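Local coordinates for protein citrate synthase (Metallosphaera sedula, PDB 6ABX) that probably condenses oxaloacetate with acetyl-CoA and water to give citrate and free CoA in the tricarboxylic acid cycle, at residues 41-46 and 171-176; 33-38 and 263-268. One frame throughout, in Å; residues are numbered along the deposited sequence.

Contact 1: 41-46 and 171-176; sequences SNFEEV and VSLMLH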
loop_
_atom_site.group_PDB
_atom_site.type_symbol
_atom_site.label_atom_id
_atom_site.label_comp_id
_atom_site.label_asym_id
_atom_site.label_seq_id
_atom_site.Cartn_x
_atom_site.Cartn_y
_atom_site.Cartn_z
ATOM N N SER A 41 5.306 1.234 31.711
ATOM C CA SER A 41 4.065 1.525 30.990
ATOM C C SER A 41 3.378 0.229 30.516
ATOM O O SER A 41 3.700 -0.918 31.007
ATOM C CB SER A 41 4.378 2.490 29.851
ATOM O OG SER A 41 3.164 2.951 29.238
ATOM N N ASN A 42 2.345 0.359 29.660
ATOM C CA ASN A 42 1.620 -0.778 29.192
ATOM C C ASN A 42 1.111 -0.474 27.775
ATOM O O ASN A 42 1.175 0.698 27.345
ATOM C CB ASN A 42 0.502 -1.203 30.142
ATOM C CG ASN A 42 -0.401 -0.030 30.446
ATOM O OD1 ASN A 42 -1.155 0.392 29.584
ATOM N ND2 ASN A 42 -0.284 0.507 31.652
ATOM N N PHE A 43 0.670 -1.514 27.063
ATOM C CA PHE A 43 0.222 -1.382 25.666
ATOM C C PHE A 43 -0.757 -0.202 25.488
ATOM O O PHE A 43 -0.506 0.724 24.684
ATOM C CB PHE A 43 -0.425 -2.654 25.157
ATOM C CG PHE A 43 -0.861 -2.597 23.724
ATOM C CD1 PHE A 43 -2.042 -2.003 23.333
ATOM C CD2 PHE A 43 -0.075 -3.209 22.764
ATOM C CE1 PHE A 43 -2.450 -2.033 22.008
ATOM C CE2 PHE A 43 -0.469 -3.216 21.445
ATOM C CZ PHE A 43 -1.649 -2.642 21.074
ATOM N N GLU A 44 -1.822 -0.189 26.251
ATOM C CA GLU A 44 -2.839 0.851 26.065
ATOM C C GLU A 44 -2.300 2.255 26.397
ATOM O O GLU A 44 -2.592 3.249 25.704
ATOM C CB GLU A 44 -4.099 0.541 26.868
ATOM C CG GLU A 44 -4.846 -0.668 26.374
ATOM C CD GLU A 44 -4.497 -2.010 26.989
ATOM O OE1 GLU A 44 -3.393 -2.173 27.516
ATOM O OE2 GLU A 44 -5.429 -2.868 27.011
ATOM N N GLU A 45 -1.472 2.365 27.439
ATOM C CA GLU A 45 -0.982 3.683 27.796
ATOM C C GLU A 45 -0.070 4.231 26.679
ATOM O O GLU A 45 -0.089 5.430 26.354
ATOM C CB GLU A 45 -0.208 3.621 29.111
ATOM C CG GLU A 45 0.285 4.940 29.550
ATOM C CD GLU A 45 0.965 4.940 30.908
ATOM O OE1 GLU A 45 2.194 4.651 30.959
ATOM O OE2 GLU A 45 0.252 5.189 31.898
ATOM N N VAL A 46 0.797 3.374 26.114
ATOM C CA VAL A 46 1.666 3.859 25.021
ATOM C C VAL A 46 0.873 4.142 23.743
ATOM O O VAL A 46 1.252 5.095 23.032
ATOM C CB VAL A 46 2.867 2.913 24.773
ATOM C CG1 VAL A 46 3.756 3.460 23.671
ATOM C CG2 VAL A 46 3.689 2.726 26.028
ATOM N N VAL A 171 5.248 -5.762 26.798
ATOM C CA VAL A 171 6.488 -5.090 26.465
ATOM C C VAL A 171 6.919 -5.375 25.019
ATOM O O VAL A 171 7.273 -4.400 24.273
ATOM C CB VAL A 171 7.599 -5.473 27.452
ATOM C CG1 VAL A 171 8.966 -4.933 27.007
ATOM C CG2 VAL A 171 7.272 -5.004 28.852
ATOM N N SER A 172 6.897 -6.652 24.581
ATOM C CA SER A 172 7.265 -6.955 23.252
ATOM C C SER A 172 6.438 -6.196 22.198
ATOM O O SER A 172 7.024 -5.690 21.216
ATOM C CB SER A 172 7.209 -8.449 23.013
ATOM O OG SER A 172 7.899 -9.108 24.041
ATOM N N LEU A 173 5.117 -6.017 22.414
ATOM C CA LEU A 173 4.302 -5.219 21.513
ATOM C C LEU A 173 4.660 -3.727 21.613
ATOM O O LEU A 173 4.829 -3.075 20.550
ATOM C CB LEU A 173 2.816 -5.438 21.818
ATOM C CG LEU A 173 2.296 -6.850 21.553
ATOM C CD1 LEU A 173 0.894 -7.011 22.103
ATOM C CD2 LEU A 173 2.356 -7.162 20.063
ATOM N N MET A 174 4.895 -3.173 22.830
ATOM C CA MET A 174 5.210 -1.717 22.930
ATOM C C MET A 174 6.485 -1.422 22.120
ATOM O O MET A 174 6.619 -0.395 21.421
ATOM C CB MET A 174 5.443 -1.252 24.401
ATOM C CG MET A 174 4.187 -1.203 25.222
ATOM S SD MET A 174 4.431 -0.555 26.945
ATOM C CE MET A 174 5.101 -1.997 27.723
ATOM N N LEU A 175 7.445 -2.352 22.140
ATOM C CA LEU A 175 8.719 -2.212 21.474
ATOM C C LEU A 175 8.597 -2.123 19.950
ATOM O O LEU A 175 9.548 -1.616 19.348
ATOM C CB LEU A 175 9.655 -3.370 21.803
ATOM C CG LEU A 175 10.140 -3.420 23.252
ATOM C CD1 LEU A 175 11.025 -4.633 23.508
ATOM C CD2 LEU A 175 10.889 -2.171 23.607
ATOM N N HIS A 176 7.489 -2.596 19.376
ATOM C CA HIS A 176 7.232 -2.610 17.938
ATOM C C HIS A 176 6.289 -1.496 17.447
ATOM O O HIS A 176 5.992 -1.458 16.257
ATOM C CB HIS A 176 6.701 -3.977 17.519
ATOM C CG HIS A 176 7.741 -5.047 17.528
ATOM N ND1 HIS A 176 8.058 -5.753 18.666
ATOM C CD2 HIS A 176 8.514 -5.542 16.539
ATOM C CE1 HIS A 176 9.021 -6.636 18.365
ATOM N NE2 HIS A 176 9.359 -6.485 17.078
#

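Contact 2: 33-38 and 263-268; sequences SIFDLA and AKILKE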
loop_
_atom_site.group_PDB
_atom_site.type_symbol
_atom_site.label_atom_id
_atom_site.label_comp_id
_atom_site.label_asym_id
_atom_site.label_seq_id
_atom_site.Cartn_x
_atom_site.Cartn_y
_atom_site.Cartn_z
ATOM N N SER A 33 11.691 7.807 27.028
ATOM C CA SER A 33 12.644 6.738 26.705
ATOM C C SER A 33 11.909 5.396 26.594
ATOM O O SER A 33 11.110 5.043 27.458
ATOM C CB SER A 33 13.681 6.658 27.777
ATOM O OG SER A 33 14.431 5.490 27.646
ATOM N N ILE A 34 12.260 4.598 25.568
ATOM C CA ILE A 34 11.653 3.282 25.431
ATOM C C ILE A 34 11.963 2.414 26.655
ATOM O O ILE A 34 11.157 1.578 27.026
ATOM C CB ILE A 34 12.092 2.609 24.123
ATOM C CG1 ILE A 34 11.187 1.411 23.774
ATOM C CG2 ILE A 34 13.555 2.232 24.204
ATOM C CD1 ILE A 34 9.733 1.771 23.501
ATOM N N PHE A 35 13.132 2.613 27.291
ATOM C CA PHE A 35 13.477 1.894 28.499
ATOM C C PHE A 35 12.453 2.141 29.632
ATOM O O PHE A 35 12.009 1.180 30.303
ATOM C CB PHE A 35 14.923 2.174 28.923
ATOM C CG PHE A 35 15.980 1.711 27.945
ATOM C CD1 PHE A 35 16.416 0.404 27.928
ATOM C CD2 PHE A 35 16.493 2.582 26.998
ATOM C CE1 PHE A 35 17.373 -0.012 27.005
ATOM C CE2 PHE A 35 17.461 2.169 26.084
ATOM C CZ PHE A 35 17.912 0.870 26.103
ATOM N N ASP A 36 12.085 3.412 29.868
ATOM C CA ASP A 36 11.124 3.763 30.869
ATOM C C ASP A 36 9.726 3.248 30.516
ATOM O O ASP A 36 9.020 2.725 31.367
ATOM C CB ASP A 36 11.071 5.290 31.064
ATOM C CG ASP A 36 12.311 5.884 31.712
ATOM O OD1 ASP A 36 13.055 5.112 32.308
ATOM O OD2 ASP A 36 12.532 7.119 31.557
ATOM N N LEU A 37 9.324 3.324 29.238
ATOM C CA LEU A 37 8.000 2.820 28.890
ATOM C C LEU A 37 7.971 1.303 29.092
ATOM O O LEU A 37 7.009 0.751 29.579
ATOM C CB LEU A 37 7.660 3.200 27.448
ATOM C CG LEU A 37 7.603 4.696 27.200
ATOM C CD1 LEU A 37 7.362 5.016 25.751
ATOM C CD2 LEU A 37 6.534 5.313 28.073
ATOM N N ALA A 38 9.050 0.601 28.723
ATOM C CA ALA A 38 9.090 -0.829 28.954
ATOM C C ALA A 38 9.085 -1.195 30.438
ATOM O O ALA A 38 8.493 -2.175 30.845
ATOM C CB ALA A 38 10.311 -1.379 28.265
ATOM N N ALA A 263 16.261 -4.772 21.335
ATOM C CA ALA A 263 16.865 -6.084 21.584
ATOM C C ALA A 263 17.326 -6.235 23.041
ATOM O O ALA A 263 17.194 -7.299 23.647
ATOM C CB ALA A 263 18.045 -6.342 20.642
ATOM N N LYS A 264 17.936 -5.184 23.575
ATOM C CA LYS A 264 18.404 -5.189 24.967
ATOM C C LYS A 264 17.221 -5.438 25.895
ATOM O O LYS A 264 17.299 -6.218 26.860
ATOM C CB LYS A 264 19.042 -3.849 25.269
ATOM C CG LYS A 264 19.627 -3.711 26.662
ATOM C CD LYS A 264 20.671 -2.588 26.699
ATOM C CE LYS A 264 22.068 -3.086 26.363
ATOM N NZ LYS A 264 23.075 -2.580 27.330
ATOM N N ILE A 265 16.104 -4.759 25.609
ATOM C CA ILE A 265 14.951 -4.852 26.488
ATOM C C ILE A 265 14.336 -6.244 26.381
ATOM O O ILE A 265 14.013 -6.896 27.390
ATOM C CB ILE A 265 13.926 -3.736 26.199
ATOM C CG1 ILE A 265 14.518 -2.363 26.514
ATOM C CG2 ILE A 265 12.649 -3.998 26.934
ATOM C CD1 ILE A 265 13.738 -1.218 25.967
ATOM N N LEU A 266 14.169 -6.756 25.151
ATOM C CA LEU A 266 13.606 -8.082 24.996
ATOM C C LEU A 266 14.458 -9.134 25.699
ATOM O O LEU A 266 13.941 -10.071 26.283
ATOM C CB LEU A 266 13.505 -8.489 23.518
ATOM C CG LEU A 266 12.427 -7.823 22.689
ATOM C CD1 LEU A 266 12.672 -8.063 21.221
ATOM C CD2 LEU A 266 11.043 -8.303 23.075
ATOM N N LYS A 267 15.784 -9.015 25.604
ATOM C CA LYS A 267 16.657 -9.979 26.245
ATOM C C LYS A 267 16.437 -10.004 27.783
ATOM O O LYS A 267 16.448 -11.066 28.417
ATOM C CB LYS A 267 18.110 -9.641 25.923
ATOM C CG LYS A 267 19.094 -10.708 26.410
ATOM C CD LYS A 267 20.517 -10.398 26.151
ATOM C CE LYS A 267 21.392 -11.466 26.783
ATOM N NZ LYS A 267 22.794 -11.268 26.395
ATOM N N GLU A 268 16.235 -8.829 28.362
ATOM C CA GLU A 268 15.989 -8.716 29.808
ATOM C C GLU A 268 14.644 -9.344 30.162
ATOM O O GLU A 268 14.526 -10.049 31.174
ATOM C CB GLU A 268 15.907 -7.245 30.215
ATOM C CG GLU A 268 17.233 -6.535 30.154
ATOM C CD GLU A 268 17.173 -5.017 30.292
ATOM O OE1 GLU A 268 18.235 -4.431 30.471
ATOM O OE2 GLU A 268 16.096 -4.438 30.156
#

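Contact 1: 41-46 and 171-176
M174, near the end of helix 163-174, packs against the opening turn of helix 43-52 in a buried, apolar contact about 12 Å (centre to centre) from the middle of the chain. No hydrogen bond spans the two segments, and M174 contributes the largest single share, 100 of the 239 Å² buried between them. M174 SD makes the closest approaches, 3.4 Å from N42 C and 3.5 Å from V46 CG2. V46 is directed at the other segment from its CB onward, and the V46 and M174 side chains cross at about a right angle. A bend at the last torsion of M174 (chi3 -79°) puts M174 CE beside the S41 backbone, 3.7 Å from S41 O. F43 makes a second part of the contact: its ring edge meets L173, with F43 CD2 3.8 Å from L173 CB, which lies near the ring plane. CG of F43 stands anti to its backbone N (chi1 -178°), which swings the ring to the leucine; H148 stacks with the same ring.

The surface that M174 meets is a capped helix start in the largely helical body of citrate synthase. N42 is the N-cap: N42 OD1 accepts from E45 N at 2.9 Å, with the donor lifted 35° out of the carbonyl plane. S41 OG donates to E45 OE1 at 2.6 Å, reaching the anti side of the carboxylate. E45 is also bound by the second subunit, through a salt bridge to its R370 and a hydrogen bond with its Y364, and D170 accepts from the backbone N of F43.

Contact 2: 33-38 and 263-268
Helices 34-40 and 261-270 run side by side in the same general direction: the axes of 34-38 and 263-268 approach to 10.8 Å with a signed crossing angle of -26°. The closest pair of alpha carbons is F35 CA and I265 CA, 7.2 Å apart, so the helices meet through side chains alone, without a hydrogen bond between the segments. I265 reaches three residues, I34, F35 and A38, with its two branches. I265 CG1 lies 3.6 Å from F35 CD1. One bond farther out, I265 CD1 comes 3.9 Å from I34 CG2 while keeping its own contact with the F35 ring. The other branch, I265 CG2, touches A38 CB at 3.8 Å. This division follows from chi1 of I265 (-65°), which puts CG2 anti to the backbone N and CG1 beside it. The aliphatic part of K264 adds a looser touch, K264 CD lying 4.2 Å from F35 CE1. F35 and K264 thus form the more exposed margin, while I34, A38 and I265 are buried. The N-cap S33 contributes a weak bond within its own segment, S33 OG accepting from F35 N at 3.2 Å with an N-H...O angle of 132°.

Helix 163-174 packs against both partners, its V171 touching A38 and I265, and L175 touches I34 and I265. I34 and L37 rest on strand 26-29 of the small antiparallel sheet that leads into helix 34-40, and Y364 of the second subunit packs on D36 and L37.

How the contacts relate
Contacts 1 and 2 are neighbours, their centres 10 Å apart, and along the chain contact 1 is nested inside the loop closed by contact 2. Helices 34-40 and 43-52 are consecutive, so one short piece of chain supplies a partner to each. Segment 171-176 joins them in space: L175 CD2 lies 3.6 Å from I34 CG1, and S172 OG is 3.4 Å from L266 CD2. Both lie near residues of the oxaloacetate site. The side chain of I34 is about 5 Å from that of R262, and that of M174 about 9 Å from it; the side chains of I34 and M174 are about 11 and 13 Å from bound citrate. Both contacts also reach Y364 of the second subunit.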